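PDB 5YLN: alcohol dehydrogenase, zinc-containing from Streptococcus pneumoniae serotype 2, which probably oxidises alcohols to aldehydes or ketones with NAD+ as a zinc-dependent alcohol dehydrogenase of the medium-chain type. Local coordinates for residues Glu142-Asp146 and Glu147-Met151; Thr211-Ser214 and Phe215-His219; Asp235-Gly239 and Arg240-Val244; Lys307-Ser311 and His312-Pro316. All blocks are in the same frame, centred on the assembly; numbering follows the deposited sequence.

Interaction 1 of 4, residues Glu142-Asp146 and Glu147-Met151; sequences EDLSD and EALVM
The side-chain oxygen of S145 meets the backbone N of A148 in an N-cap, the motif that starts helix 146-151 just after the loop that follows strand 137-139. A148 N donates to S145 OG over 3.2 Å, so the hydroxyl serves a first-turn amide in place of an i to i+4 carbonyl from within the helix. The hydroxyl can be there because chi1 of 71° places OG between the backbone N and the carbonyl carbon of S145, which brings it to A148 N. From the same residue the carbonyl takes up the next amide: L149 N to S145 O is 3.0 Å. V150 N to D146 O, also 3.0 Å, continues the regular i to i+4 pattern.

Charged groups form a second set. D146 and E147 are neighbours with like charge, and their carboxylates turn to lysines: OD1 of D146 forms a salt bridge with K85 and OD2 with K38, which also pairs with OE1 of E147. The lysines probably offset the repulsion between the two acids.

Apolar packing forms the third. L144, just ahead of the cap, crosses L149 at about a right angle; the two residues flank the N-cap as a hydrophobic staple. I67 of strand 66-72 and L306 of helix 302-310 add to the cover over L149. Farther along, the side chain of V150 comes within about 10 Å of the zinc ion held by C42 and H64. Across the cap itself, the leucines touch through L144 CD1 and L149 CD2, 3.8 Å apart.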
ATOM      1  N   GLU A 142       2.270 -37.471  -1.450  1.00 72.32           N
ATOM      2  CA  GLU A 142       1.443 -38.541  -0.893  1.00 78.25           C
ATOM      3  C   GLU A 142       1.188 -38.378   0.599  1.00 70.28           C
ATOM      4  O   GLU A 142       0.355 -39.100   1.150  1.00 64.08           O
ATOM      5  CB  GLU A 142       2.085 -39.911  -1.145  1.00 84.15           C
ATOM      6  CG  GLU A 142       2.217 -40.297  -2.615  1.00 90.92           C
ATOM      7  CD  GLU A 142       2.578 -41.763  -2.809  1.00 96.51           C
ATOM      8  OE1 GLU A 142       2.163 -42.593  -1.968  1.00 96.61           O
ATOM      9  OE2 GLU A 142       3.276 -42.085  -3.798  1.00 98.12           O
ATOM     10  N   ASP A 143       1.869 -37.444   1.260  1.00 73.30           N
ATOM     11  CA  ASP A 143       1.727 -37.270   2.701  1.00 83.67           C
ATOM     12  C   ASP A 143       0.498 -36.450   3.088  1.00 76.49           C
ATOM     13  O   ASP A 143       0.083 -36.480   4.253  1.00 72.68           O
ATOM     14  CB  ASP A 143       2.992 -36.604   3.257  1.00 96.34           C
ATOM     15  CG  ASP A 143       3.019 -36.561   4.776  1.00107.03           C
ATOM     16  OD1 ASP A 143       2.449 -37.476   5.412  1.00109.42           O
ATOM     17  OD2 ASP A 143       3.609 -35.604   5.328  1.00109.91           O
ATOM     18  N   LEU A 144      -0.089 -35.715   2.151  1.00 66.33           N
ATOM     19  CA  LEU A 144      -1.165 -34.797   2.476  1.00 56.59           C
ATOM     20  C   LEU A 144      -2.522 -35.401   2.137  1.00 44.20           C
ATOM     21  O   LEU A 144      -2.674 -36.150   1.169  1.00 47.69           O
ATOM     22  CB  LEU A 144      -0.977 -33.464   1.747  1.00 63.43           C
ATOM     23  CG  LEU A 144       0.220 -32.608   2.183  1.00 68.02           C
ATOM     24  CD1 LEU A 144       0.197 -31.236   1.512  1.00 68.61           C
ATOM     25  CD2 LEU A 144       0.269 -32.471   3.703  1.00 68.18           C
ATOM     26  N   SER A 145      -3.505 -35.068   2.962  1.00 37.40           N
ATOM     27  CA  SER A 145      -4.885 -35.464   2.733  1.00 42.80           C
ATOM     28  C   SER A 145      -5.504 -34.666   1.581  1.00 41.79           C
ATOM     29  O   SER A 145      -5.136 -33.516   1.318  1.00 36.15           O
ATOM     30  CB  SER A 145      -5.710 -35.251   4.002  1.00 41.00           C
ATOM     31  OG  SER A 145      -5.884 -33.860   4.231  1.00 41.99           O
ATOM     32  N   ASP A 146      -6.462 -35.305   0.901  1.00 40.95           N
ATOM     33  CA  ASP A 146      -7.197 -34.663  -0.190  1.00 41.01           C
ATOM     34  C   ASP A 146      -7.837 -33.356   0.262  1.00 30.97           C
ATOM     35  O   ASP A 146      -7.800 -32.359  -0.462  1.00 40.32           O
ATOM     36  CB  ASP A 146      -8.269 -35.612  -0.722  1.00 42.25           C
ATOM     37  CG  ASP A 146      -7.697 -36.769  -1.556  1.00 50.27           C
ATOM     38  OD1 ASP A 146      -6.457 -36.888  -1.708  1.00 50.46           O
ATOM     39  OD2 ASP A 146      -8.514 -37.556  -2.085  1.00 52.34           O
ATOM     40  N   GLU A 147      -8.391 -33.335   1.473  1.00 32.45           N
ATOM     41  CA  GLU A 147      -9.061 -32.136   1.959  1.00 37.77           C
ATOM     42  C   GLU A 147      -8.078 -30.988   2.111  1.00 38.11           C
ATOM     43  O   GLU A 147      -8.411 -29.835   1.820  1.00 37.57           O
ATOM     44  CB  GLU A 147      -9.761 -32.424   3.288  1.00 42.56           C
ATOM     45  CG  GLU A 147     -10.965 -33.359   3.182  1.00 57.94           C
ATOM     46  CD  GLU A 147     -10.578 -34.794   2.851  1.00 66.55           C
ATOM     47  OE1 GLU A 147     -11.149 -35.348   1.889  1.00 69.11           O
ATOM     48  OE2 GLU A 147      -9.697 -35.359   3.536  1.00 64.88           O
ATOM     49  N   ALA A 148      -6.857 -31.284   2.561  1.00 34.49           N
ATOM     50  CA  ALA A 148      -5.856 -30.235   2.676  1.00 34.30           C
ATOM     51  C   ALA A 148      -5.382 -29.780   1.301  1.00 37.03           C
ATOM     52  O   ALA A 148      -5.141 -28.587   1.088  1.00 35.86           O
ATOM     53  CB  ALA A 148      -4.675 -30.711   3.521  1.00 42.65           C
ATOM     54  N   LEU A 149      -5.263 -30.707   0.350  1.00 34.53           N
ATOM     55  CA  LEU A 149      -4.788 -30.314  -0.973  1.00 28.97           C
ATOM     56  C   LEU A 149      -5.793 -29.427  -1.698  1.00 29.37           C
ATOM     57  O   LEU A 149      -5.395 -28.486  -2.395  1.00 30.78           O
ATOM     58  CB  LEU A 149      -4.465 -31.555  -1.804  1.00 33.35           C
ATOM     59  CG  LEU A 149      -3.240 -32.326  -1.306  1.00 34.02           C
ATOM     60  CD1 LEU A 149      -3.177 -33.730  -1.934  1.00 32.38           C
ATOM     61  CD2 LEU A 149      -1.937 -31.505  -1.573  1.00 26.29           C
ATOM     62  N   VAL A 150      -7.098 -29.713  -1.574  1.00 31.65           N
ATOM     63  CA  VAL A 150      -8.083 -28.866  -2.253  1.00 32.06           C
ATOM     64  C   VAL A 150      -8.011 -27.431  -1.734  1.00 33.04           C
ATOM     65  O   VAL A 150      -8.255 -26.476  -2.481  1.00 34.55           O
ATOM     66  CB  VAL A 150      -9.498 -29.458  -2.101  1.00 35.63           C
ATOM     67  CG1 VAL A 150     -10.570 -28.471  -2.596  1.00 35.94           C
ATOM     68  CG2 VAL A 150      -9.601 -30.744  -2.875  1.00 32.49           C
ATOM     69  N   MET A 151      -7.686 -27.255  -0.450  1.00 34.99           N
ATOM     70  CA  MET A 151      -7.533 -25.921   0.123  1.00 26.53           C
ATOM     71  C   MET A 151      -6.361 -25.158  -0.489  1.00 27.90           C
ATOM     72  O   MET A 151      -6.331 -23.927  -0.417  1.00 37.18           O
ATOM     73  CB  MET A 151      -7.375 -26.025   1.647  1.00 26.56           C
ATOM     74  CG  MET A 151      -8.558 -26.694   2.389  1.00 27.09           C
ATOM     75  SD  MET A 151     -10.176 -25.877   2.171  1.00 35.97           S
ATOM     76  CE  MET A 151     -10.932 -26.781   0.824  1.00 30.82           C
TER

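Interaction 2 of 4, residues Thr211-Ser214 and Phe215-His219; sequences TALS and FGATH
F215 folds back against T211 where helix 206-214 ends, and its side chain can be followed outward along the last turn. CB lies 3.5 Å from A212 O, close to the carbonyls that terminate the helix. With chi1 at -79°, CG stands anti to the carbonyl carbon of F215 and the ring runs alongside T211, both side chains pointing the same way. CD1 comes to 3.4 Å from T211 O, which approaches the ring obliquely. At the next atom outward the partner becomes a methyl: CE1 is 3.8 Å from T211 CG2, and CZ, the tip, ends 4.2 Å from the same CG2. That methyl makes an off-centre CH-pi contact, 4.2 Å from the ring centroid and 29° off the ring normal.

The backbone of the turn closes as a Schellman motif. G216, lacking a side chain, takes up the positive phi of 108° that turns the chain out of the helix. G216 N donates to L213 O, while A217 N makes a straight bond of 3.0 Å to A212 O. F215 N donates to T211 O and, weakly, to A212 O. A217 CB packs on A212 CB and L213 CD2.

In the Rossmann-type domain this is the link from helix 206-214 to strand 219-222. F215 packs on L185, L188 and L189 of helix 182-191 and has K318 as a cation-pi partner; A212 rests on L188 and on M201 of strand 198-203, with which H219 pairs through its backbone.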
ATOM      1  N   THR A 211     -14.510 -20.725  16.860  1.00 33.70           N
ATOM      2  CA  THR A 211     -13.713 -21.548  15.956  1.00 33.45           C
ATOM      3  C   THR A 211     -12.345 -20.903  15.703  1.00 38.24           C
ATOM      4  O   THR A 211     -11.330 -21.598  15.597  1.00 36.04           O
ATOM      5  CB  THR A 211     -14.476 -21.764  14.642  1.00 32.24           C
ATOM      6  OG1 THR A 211     -15.719 -22.431  14.899  1.00 44.85           O
ATOM      7  CG2 THR A 211     -13.654 -22.600  13.657  1.00 42.08           C
ATOM      8  N   ALA A 212     -12.298 -19.568  15.626  1.00 33.78           N
ATOM      9  CA  ALA A 212     -11.027 -18.893  15.369  1.00 36.05           C
ATOM     10  C   ALA A 212     -10.028 -19.159  16.491  1.00 30.14           C
ATOM     11  O   ALA A 212      -8.856 -19.457  16.238  1.00 32.12           O
ATOM     12  CB  ALA A 212     -11.255 -17.392  15.191  1.00 33.50           C
ATOM     13  N   LEU A 213     -10.483 -19.063  17.744  1.00 33.53           N
ATOM     14  CA  LEU A 213      -9.633 -19.432  18.872  1.00 39.55           C
ATOM     15  C   LEU A 213      -9.171 -20.880  18.760  1.00 42.20           C
ATOM     16  O   LEU A 213      -8.011 -21.189  19.054  1.00 46.67           O
ATOM     17  CB  LEU A 213     -10.374 -19.200  20.188  1.00 41.97           C
ATOM     18  CG  LEU A 213     -10.776 -17.753  20.524  1.00 39.27           C
ATOM     19  CD1 LEU A 213     -11.533 -17.693  21.854  1.00 36.59           C
ATOM     20  CD2 LEU A 213      -9.576 -16.840  20.567  1.00 38.71           C
ATOM     21  N   SER A 214     -10.057 -21.779  18.310  1.00 41.78           N
ATOM     22  CA  SER A 214      -9.651 -23.161  18.065  1.00 39.38           C
ATOM     23  C   SER A 214      -8.523 -23.239  17.050  1.00 37.45           C
ATOM     24  O   SER A 214      -7.663 -24.121  17.138  1.00 37.24           O
ATOM     25  CB  SER A 214     -10.830 -23.999  17.557  1.00 40.62           C
ATOM     26  OG  SER A 214     -11.541 -24.557  18.628  1.00 54.43           O
ATOM     27  N   PHE A 215      -8.549 -22.372  16.043  1.00 32.17           N
ATOM     28  CA  PHE A 215      -7.543 -22.412  14.991  1.00 32.69           C
ATOM     29  C   PHE A 215      -6.246 -21.691  15.368  1.00 33.99           C
ATOM     30  O   PHE A 215      -5.314 -21.658  14.556  1.00 38.44           O
ATOM     31  CB  PHE A 215      -8.098 -21.810  13.697  1.00 39.61           C
ATOM     32  CG  PHE A 215      -8.985 -22.732  12.918  1.00 39.24           C
ATOM     33  CD1 PHE A 215      -9.722 -23.726  13.550  1.00 41.72           C
ATOM     34  CD2 PHE A 215      -9.083 -22.607  11.539  1.00 37.77           C
ATOM     35  CE1 PHE A 215     -10.553 -24.574  12.816  1.00 44.05           C
ATOM     36  CE2 PHE A 215      -9.917 -23.456  10.800  1.00 40.52           C
ATOM     37  CZ  PHE A 215     -10.650 -24.440  11.445  1.00 38.62           C
ATOM     38  N   GLY A 216      -6.156 -21.119  16.563  1.00 31.08           N
ATOM     39  CA  GLY A 216      -4.944 -20.466  16.992  1.00 36.54           C
ATOM     40  C   GLY A 216      -4.976 -18.958  17.053  1.00 36.56           C
ATOM     41  O   GLY A 216      -3.902 -18.343  17.140  1.00 36.46           O
ATOM     42  N   ALA A 217      -6.152 -18.337  16.993  1.00 32.68           N
ATOM     43  CA  ALA A 217      -6.226 -16.929  17.346  1.00 33.64           C
ATOM     44  C   ALA A 217      -5.920 -16.766  18.826  1.00 35.24           C
ATOM     45  O   ALA A 217      -6.290 -17.605  19.652  1.00 37.20           O
ATOM     46  CB  ALA A 217      -7.609 -16.347  17.039  1.00 32.50           C
ATOM     47  N   THR A 218      -5.260 -15.660  19.164  1.00 34.33           N
ATOM     48  CA  THR A 218      -4.928 -15.394  20.560  1.00 29.09           C
ATOM     49  C   THR A 218      -6.026 -14.641  21.285  1.00 29.95           C
ATOM     50  O   THR A 218      -6.184 -14.826  22.497  1.00 32.62           O
ATOM     51  CB  THR A 218      -3.602 -14.624  20.657  1.00 31.86           C
ATOM     52  OG1 THR A 218      -3.757 -13.297  20.131  1.00 35.80           O
ATOM     53  CG2 THR A 218      -2.504 -15.360  19.851  1.00 31.47           C
ATOM     54  N   HIS A 219      -6.795 -13.800  20.578  1.00 35.71           N
ATOM     55  CA  HIS A 219      -7.929 -13.076  21.149  1.00 30.36           C
ATOM     56  C   HIS A 219      -9.073 -13.008  20.153  1.00 34.29           C
ATOM     57  O   HIS A 219      -8.869 -13.030  18.935  1.00 32.55           O
ATOM     58  CB  HIS A 219      -7.604 -11.627  21.526  1.00 32.23           C
ATOM     59  CG  HIS A 219      -6.348 -11.464  22.314  1.00 41.39           C
ATOM     60  ND1 HIS A 219      -5.100 -11.764  21.801  1.00 40.48           N
ATOM     61  CD2 HIS A 219      -6.144 -11.035  23.583  1.00 40.14           C
ATOM     62  CE1 HIS A 219      -4.185 -11.536  22.726  1.00 41.63           C
ATOM     63  NE2 HIS A 219      -4.790 -11.089  23.814  1.00 42.20           N
TER

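Interaction 3 of 4, residues Asp235-Gly239 and Arg240-Val244; sequences DLTDG and RGVDV
A type I' beta turn from T237 to R240 leads the chain out of helix 226-236 toward strand 242-247, and T237 and R240 are its two ends. R240 N donates to T237 O over 3.0 Å. D238 and G239, the two central residues, both have positive phi, as this turn type requires.

T237 also works through its side chain. Its chi1 of 51° sets OG1 between the backbone N and the carbonyl carbon, where it lies 2.9 Å from G241 N and accepts a weak, bent hydrogen bond. The same oxygen is also hydrogen-bonded to the carbonyl O of I233, so the threonine ties the last helical turn to the chain beyond the corner. T237 CB lies 3.3 Å from G241 O, and the methyl CG2 continues to V242 CG1 at 3.9 Å.

This is the helix-to-strand return of the beta-alpha-beta crossover from strand 219-222 to strand 242-247 in the Rossmann-type sheet, where the latter runs parallel to 174-178 and 266-270. S174 of strand 174-178 is touched by both T237 and V242, and V242 reaches A176 as well.

The R240 side chain runs to the second subunit. Its CB stays 3.5 Å from T237 O, and its chain then extends from CG to NE. NH2 forms a salt bridge with E109 of the second subunit, while Y98 of the second subunit supplies a cation-pi contact and Y99 of the second subunit packs against the arginine. In sequence these three partners adjoin the zinc-binding C97, C100 and C108.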
ATOM      1  N   ASP A 235      -6.677  -1.219  23.253  1.00 42.74           N
ATOM      2  CA  ASP A 235      -6.223  -1.652  24.568  1.00 45.77           C
ATOM      3  C   ASP A 235      -5.262  -2.833  24.474  1.00 40.23           C
ATOM      4  O   ASP A 235      -4.336  -2.934  25.283  1.00 42.00           O
ATOM      5  CB  ASP A 235      -7.434  -1.989  25.442  1.00 50.58           C
ATOM      6  CG  ASP A 235      -8.155  -0.742  25.940  1.00 54.94           C
ATOM      7  OD1 ASP A 235      -7.594   0.375  25.786  1.00 57.45           O
ATOM      8  OD2 ASP A 235      -9.273  -0.876  26.489  1.00 59.07           O
ATOM      9  N   LEU A 236      -5.445  -3.722  23.491  1.00 40.26           N
ATOM     10  CA  LEU A 236      -4.552  -4.868  23.346  1.00 40.74           C
ATOM     11  C   LEU A 236      -3.205  -4.479  22.766  1.00 45.47           C
ATOM     12  O   LEU A 236      -2.233  -5.218  22.934  1.00 47.95           O
ATOM     13  CB  LEU A 236      -5.201  -5.939  22.465  1.00 47.39           C
ATOM     14  CG  LEU A 236      -6.431  -6.618  23.072  1.00 49.67           C
ATOM     15  CD1 LEU A 236      -7.222  -7.400  22.017  1.00 49.52           C
ATOM     16  CD2 LEU A 236      -6.020  -7.524  24.237  1.00 45.20           C
ATOM     17  N   THR A 237      -3.128  -3.330  22.104  1.00 44.24           N
ATOM     18  CA  THR A 237      -1.929  -2.902  21.409  1.00 40.41           C
ATOM     19  C   THR A 237      -1.290  -1.691  22.073  1.00 37.50           C
ATOM     20  O   THR A 237      -0.544  -0.956  21.421  1.00 42.09           O
ATOM     21  CB  THR A 237      -2.251  -2.611  19.942  1.00 41.01           C
ATOM     22  OG1 THR A 237      -3.386  -1.735  19.871  1.00 38.30           O
ATOM     23  CG2 THR A 237      -2.581  -3.907  19.223  1.00 33.99           C
ATOM     24  N   ASP A 238      -1.578  -1.473  23.358  1.00 40.26           N
ATOM     25  CA  ASP A 238      -0.952  -0.408  24.151  1.00 46.01           C
ATOM     26  C   ASP A 238      -1.196   0.962  23.535  1.00 46.06           C
ATOM     27  O   ASP A 238      -0.307   1.814  23.514  1.00 47.96           O
ATOM     28  CB  ASP A 238       0.554  -0.647  24.322  1.00 55.27           C
ATOM     29  CG  ASP A 238       0.865  -1.954  25.012  1.00 67.29           C
ATOM     30  OD1 ASP A 238       0.224  -2.257  26.043  1.00 70.66           O
ATOM     31  OD2 ASP A 238       1.753  -2.681  24.516  1.00 73.28           O
ATOM     32  N   GLY A 239      -2.399   1.177  23.009  1.00 44.32           N
ATOM     33  CA  GLY A 239      -2.706   2.456  22.410  1.00 40.56           C
ATOM     34  C   GLY A 239      -2.133   2.693  21.028  1.00 43.18           C
ATOM     35  O   GLY A 239      -2.354   3.773  20.468  1.00 41.47           O
ATOM     36  N   ARG A 240      -1.420   1.723  20.442  1.00 35.23           N
ATOM     37  CA  ARG A 240      -0.795   1.961  19.151  1.00 40.16           C
ATOM     38  C   ARG A 240      -1.587   1.418  17.967  1.00 38.11           C
ATOM     39  O   ARG A 240      -1.362   1.869  16.837  1.00 37.67           O
ATOM     40  CB  ARG A 240       0.621   1.374  19.132  1.00 37.13           C
ATOM     41  CG  ARG A 240       1.507   1.986  20.193  1.00 47.28           C
ATOM     42  CD  ARG A 240       2.980   2.006  19.783  1.00 50.90           C
ATOM     43  NE  ARG A 240       3.750   2.885  20.658  1.00 43.27           N
ATOM     44  CZ  ARG A 240       4.232   2.516  21.839  1.00 48.76           C
ATOM     45  NH1 ARG A 240       4.037   1.277  22.282  1.00 59.16           N
ATOM     46  NH2 ARG A 240       4.910   3.383  22.582  1.00 49.74           N
ATOM     47  N   GLY A 241      -2.519   0.494  18.182  1.00 39.50           N
ATOM     48  CA  GLY A 241      -3.195  -0.148  17.065  1.00 35.44           C
ATOM     49  C   GLY A 241      -2.368  -1.302  16.520  1.00 34.41           C
ATOM     50  O   GLY A 241      -1.265  -1.591  16.986  1.00 36.80           O
ATOM     51  N   VAL A 242      -2.922  -1.991  15.518  1.00 28.29           N
ATOM     52  CA  VAL A 242      -2.300  -3.209  15.016  1.00 27.72           C
ATOM     53  C   VAL A 242      -1.306  -2.886  13.910  1.00 29.00           C
ATOM     54  O   VAL A 242      -1.415  -1.869  13.210  1.00 32.66           O
ATOM     55  CB  VAL A 242      -3.370  -4.217  14.554  1.00 32.94           C
ATOM     56  CG1 VAL A 242      -4.182  -4.653  15.745  1.00 34.11           C
ATOM     57  CG2 VAL A 242      -4.283  -3.628  13.457  1.00 27.74           C
ATOM     58  N   ASP A 243      -0.306  -3.770  13.755  1.00 26.73           N
ATOM     59  CA  ASP A 243       0.624  -3.657  12.641  1.00 28.30           C
ATOM     60  C   ASP A 243       0.024  -4.167  11.337  1.00 30.44           C
ATOM     61  O   ASP A 243       0.444  -3.733  10.261  1.00 32.08           O
ATOM     62  CB  ASP A 243       1.921  -4.410  12.961  1.00 29.32           C
ATOM     63  CG  ASP A 243       2.565  -3.921  14.263  1.00 40.08           C
ATOM     64  OD1 ASP A 243       2.721  -2.693  14.406  1.00 42.40           O
ATOM     65  OD2 ASP A 243       2.863  -4.757  15.156  1.00 41.24           O
ATOM     66  N   VAL A 244      -0.938  -5.083  11.404  1.00 26.05           N
ATOM     67  CA  VAL A 244      -1.571  -5.647  10.213  1.00 30.33           C
ATOM     68  C   VAL A 244      -3.062  -5.786  10.471  1.00 30.34           C
ATOM     69  O   VAL A 244      -3.473  -6.303  11.520  1.00 29.11           O
ATOM     70  CB  VAL A 244      -0.993  -7.023   9.820  1.00 34.27           C
ATOM     71  CG1 VAL A 244      -1.487  -7.416   8.427  1.00 27.62           C
ATOM     72  CG2 VAL A 244       0.566  -7.053   9.920  1.00 37.04           C
TER

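Interaction 4 of 4, residues Lys307-Ser311 and His312-Pro316; sequences KALES and HKIEP
This is a local contact at the C-terminal end of helix 302-310, where L309 and P316 meet across the loop that follows. The two side chains reach toward each other tip to tip, with L309 CD1 3.6 Å from P316 CG. The second methyl of L309, CD2, serves two partners: it sits 3.5 Å from I314 O and 4.0 Å from I314 CG1. A chi1 of -71°, with CG anti to the carbonyl carbon, sends both methyls toward the returning loop although the CB itself points away from it.

H312 is the first residue to leave helical angles, with phi at 61°. H312 N donates to L309 O over 2.8 Å, closing the turn L309 to H312. From here the loop carries the chain from helix 302-310 to strand 322-325 of the mixed sheet. L309 O also lies over one face of the imidazole of H312, 3.8 Å above it and offset toward the rim, so one oxygen meets both the amide and the ring. At the far end of the ring NE2 makes a weak hydrogen bond with D143.

K313 bends at chi2 and chi3 and curls back over S311, bringing CE to 3.1 Å from S311 OG. Its CG also passes 3.6 Å from A308 O. I314 packs on L189 and T190 of helix 182-191, and P316 touches L156.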
ATOM      1  N   LYS A 307       5.545 -27.415   0.805  1.00 47.43           N
ATOM      2  CA  LYS A 307       6.650 -27.751   1.701  1.00 44.32           C
ATOM      3  C   LYS A 307       6.269 -27.490   3.154  1.00 41.88           C
ATOM      4  O   LYS A 307       6.457 -28.352   4.021  1.00 37.71           O
ATOM      5  CB  LYS A 307       7.908 -26.958   1.328  1.00 40.92           C
ATOM      6  CG  LYS A 307       8.584 -27.349   0.012  1.00 46.00           C
ATOM      7  CD  LYS A 307      10.004 -26.730  -0.044  1.00 49.62           C
ATOM      8  CE  LYS A 307      10.547 -26.629  -1.453  1.00 46.22           C
ATOM      9  NZ  LYS A 307      11.262 -25.324  -1.653  1.00 47.79           N
ATOM     10  N   ALA A 308       5.697 -26.315   3.433  1.00 40.17           N
ATOM     11  CA  ALA A 308       5.310 -25.965   4.792  1.00 47.79           C
ATOM     12  C   ALA A 308       4.112 -26.772   5.314  1.00 56.42           C
ATOM     13  O   ALA A 308       3.740 -26.564   6.473  1.00 68.82           O
ATOM     14  CB  ALA A 308       5.015 -24.457   4.886  1.00 45.28           C
ATOM     15  N   LEU A 309       3.517 -27.675   4.522  1.00 44.58           N
ATOM     16  CA  LEU A 309       2.425 -28.531   4.983  1.00 59.58           C
ATOM     17  C   LEU A 309       2.825 -29.985   5.174  1.00 69.89           C
ATOM     18  O   LEU A 309       2.285 -30.646   6.063  1.00 63.63           O
ATOM     19  CB  LEU A 309       1.242 -28.486   4.001  1.00 53.64           C
ATOM     20  CG  LEU A 309       0.391 -27.221   3.908  1.00 46.80           C
ATOM     21  CD1 LEU A 309      -0.852 -27.516   3.092  1.00 51.30           C
ATOM     22  CD2 LEU A 309       0.054 -26.656   5.296  1.00 41.67           C
ATOM     23  N   GLU A 310       3.710 -30.514   4.318  1.00 75.62           N
ATOM     24  CA  GLU A 310       4.221 -31.869   4.508  1.00 80.96           C
ATOM     25  C   GLU A 310       4.920 -32.008   5.850  1.00 70.96           C
ATOM     26  O   GLU A 310       4.991 -33.110   6.406  1.00 70.60           O
ATOM     27  CB  GLU A 310       5.193 -32.235   3.384  1.00 92.01           C
ATOM     28  CG  GLU A 310       4.662 -32.044   1.969  1.00 98.11           C
ATOM     29  CD  GLU A 310       5.774 -32.122   0.928  1.00 98.57           C
ATOM     30  OE1 GLU A 310       6.737 -32.890   1.147  1.00 99.06           O
ATOM     31  OE2 GLU A 310       5.694 -31.412  -0.100  1.00 95.73           O
ATOM     32  N   SER A 311       5.449 -30.903   6.371  1.00 64.37           N
ATOM     33  CA  SER A 311       6.036 -30.827   7.699  1.00 68.47           C
ATOM     34  C   SER A 311       4.998 -30.714   8.806  1.00 75.00           C
ATOM     35  O   SER A 311       5.369 -30.743   9.983  1.00 81.92           O
ATOM     36  CB  SER A 311       6.975 -29.625   7.771  1.00 67.45           C
ATOM     37  OG  SER A 311       6.238 -28.410   7.754  1.00 56.75           O
ATOM     38  N   HIS A 312       3.723 -30.544   8.457  1.00 79.88           N
ATOM     39  CA  HIS A 312       2.622 -30.498   9.423  1.00 79.78           C
ATOM     40  C   HIS A 312       2.775 -29.352  10.422  1.00 83.92           C
ATOM     41  O   HIS A 312       2.482 -29.502  11.608  1.00 82.94           O
ATOM     42  CB  HIS A 312       2.466 -31.841  10.138  1.00 76.68           C
ATOM     43  CG  HIS A 312       2.105 -32.961   9.215  1.00 74.33           C
ATOM     44  ND1 HIS A 312       0.855 -33.077   8.643  1.00 74.94           N
ATOM     45  CD2 HIS A 312       2.837 -33.994   8.734  1.00 74.89           C
ATOM     46  CE1 HIS A 312       0.829 -34.142   7.861  1.00 75.20           C
ATOM     47  NE2 HIS A 312       2.018 -34.715   7.900  1.00 74.64           N
ATOM     48  N   LYS A 313       3.211 -28.188   9.930  1.00 92.09           N
ATOM     49  CA  LYS A 313       3.175 -26.976  10.745  1.00100.84           C
ATOM     50  C   LYS A 313       1.737 -26.622  11.118  1.00100.91           C
ATOM     51  O   LYS A 313       1.371 -26.609  12.300  1.00103.71           O
ATOM     52  CB  LYS A 313       3.859 -25.815  10.009  1.00103.30           C
ATOM     53  CG  LYS A 313       5.330 -26.058   9.670  1.00102.91           C
ATOM     54  CD  LYS A 313       6.111 -26.481  10.903  1.00105.56           C
ATOM     55  CE  LYS A 313       7.243 -27.426  10.540  1.00109.02           C
ATOM     56  NZ  LYS A 313       7.995 -27.948  11.719  1.00109.64           N
ATOM     57  N   ILE A 314       0.900 -26.342  10.116  1.00 92.03           N
ATOM     58  CA  ILE A 314      -0.539 -26.217  10.313  1.00 78.44           C
ATOM     59  C   ILE A 314      -1.238 -27.292   9.493  1.00 67.37           C
ATOM     60  O   ILE A 314      -0.691 -27.844   8.532  1.00 59.50           O
ATOM     61  CB  ILE A 314      -1.095 -24.832   9.930  1.00 74.11           C
ATOM     62  CG1 ILE A 314      -0.645 -24.469   8.520  1.00 66.47           C
ATOM     63  CG2 ILE A 314      -0.721 -23.770  10.962  1.00 76.25           C
ATOM     64  CD1 ILE A 314      -1.262 -23.205   8.021  1.00 64.26           C
ATOM     65  N   GLU A 315      -2.483 -27.565   9.875  1.00 68.64           N
ATOM     66  CA  GLU A 315      -3.309 -28.593   9.249  1.00 69.20           C
ATOM     67  C   GLU A 315      -4.521 -27.934   8.598  1.00 57.30           C
ATOM     68  O   GLU A 315      -5.571 -27.765   9.238  1.00 59.74           O
ATOM     69  CB  GLU A 315      -3.710 -29.662  10.272  1.00 74.38           C
ATOM     70  CG  GLU A 315      -3.968 -29.162  11.701  1.00 83.65           C
ATOM     71  CD  GLU A 315      -4.212 -30.310  12.696  1.00 93.37           C
ATOM     72  OE1 GLU A 315      -3.336 -31.199  12.806  1.00 95.67           O
ATOM     73  OE2 GLU A 315      -5.279 -30.326  13.359  1.00 93.90           O
ATOM     74  N   PRO A 316      -4.418 -27.546   7.322  1.00 42.43           N
ATOM     75  CA  PRO A 316      -5.541 -26.862   6.656  1.00 45.81           C
ATOM     76  C   PRO A 316      -6.780 -27.723   6.469  1.00 41.52           C
ATOM     77  O   PRO A 316      -7.847 -27.176   6.172  1.00 33.98           O
ATOM     78  CB  PRO A 316      -4.949 -26.457   5.306  1.00 42.57           C
ATOM     79  CG  PRO A 316      -3.824 -27.432   5.088  1.00 44.81           C
ATOM     80  CD  PRO A 316      -3.261 -27.704   6.426  1.00 37.48           C
TER

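Interaction 1 lies at the start of a helix; the other three lie where helices end. Interactions 1 and 4, with centres 10 Å apart, touch directly: L144 CD2 is 3.6 Å from L309 O, and A148 CB is 3.7 Å from P316 CG. Interactions 2 and 3 share the Rossmann-type domain and meet through H219 CD2 and L236 CD2, 3.6 Å apart. Interactions 2 and 4 come within about 6 Å at their nearest atoms without touching. Interaction 1 lies near the zinc held by C42 and H64, whereas interaction 3 reaches the second subunit.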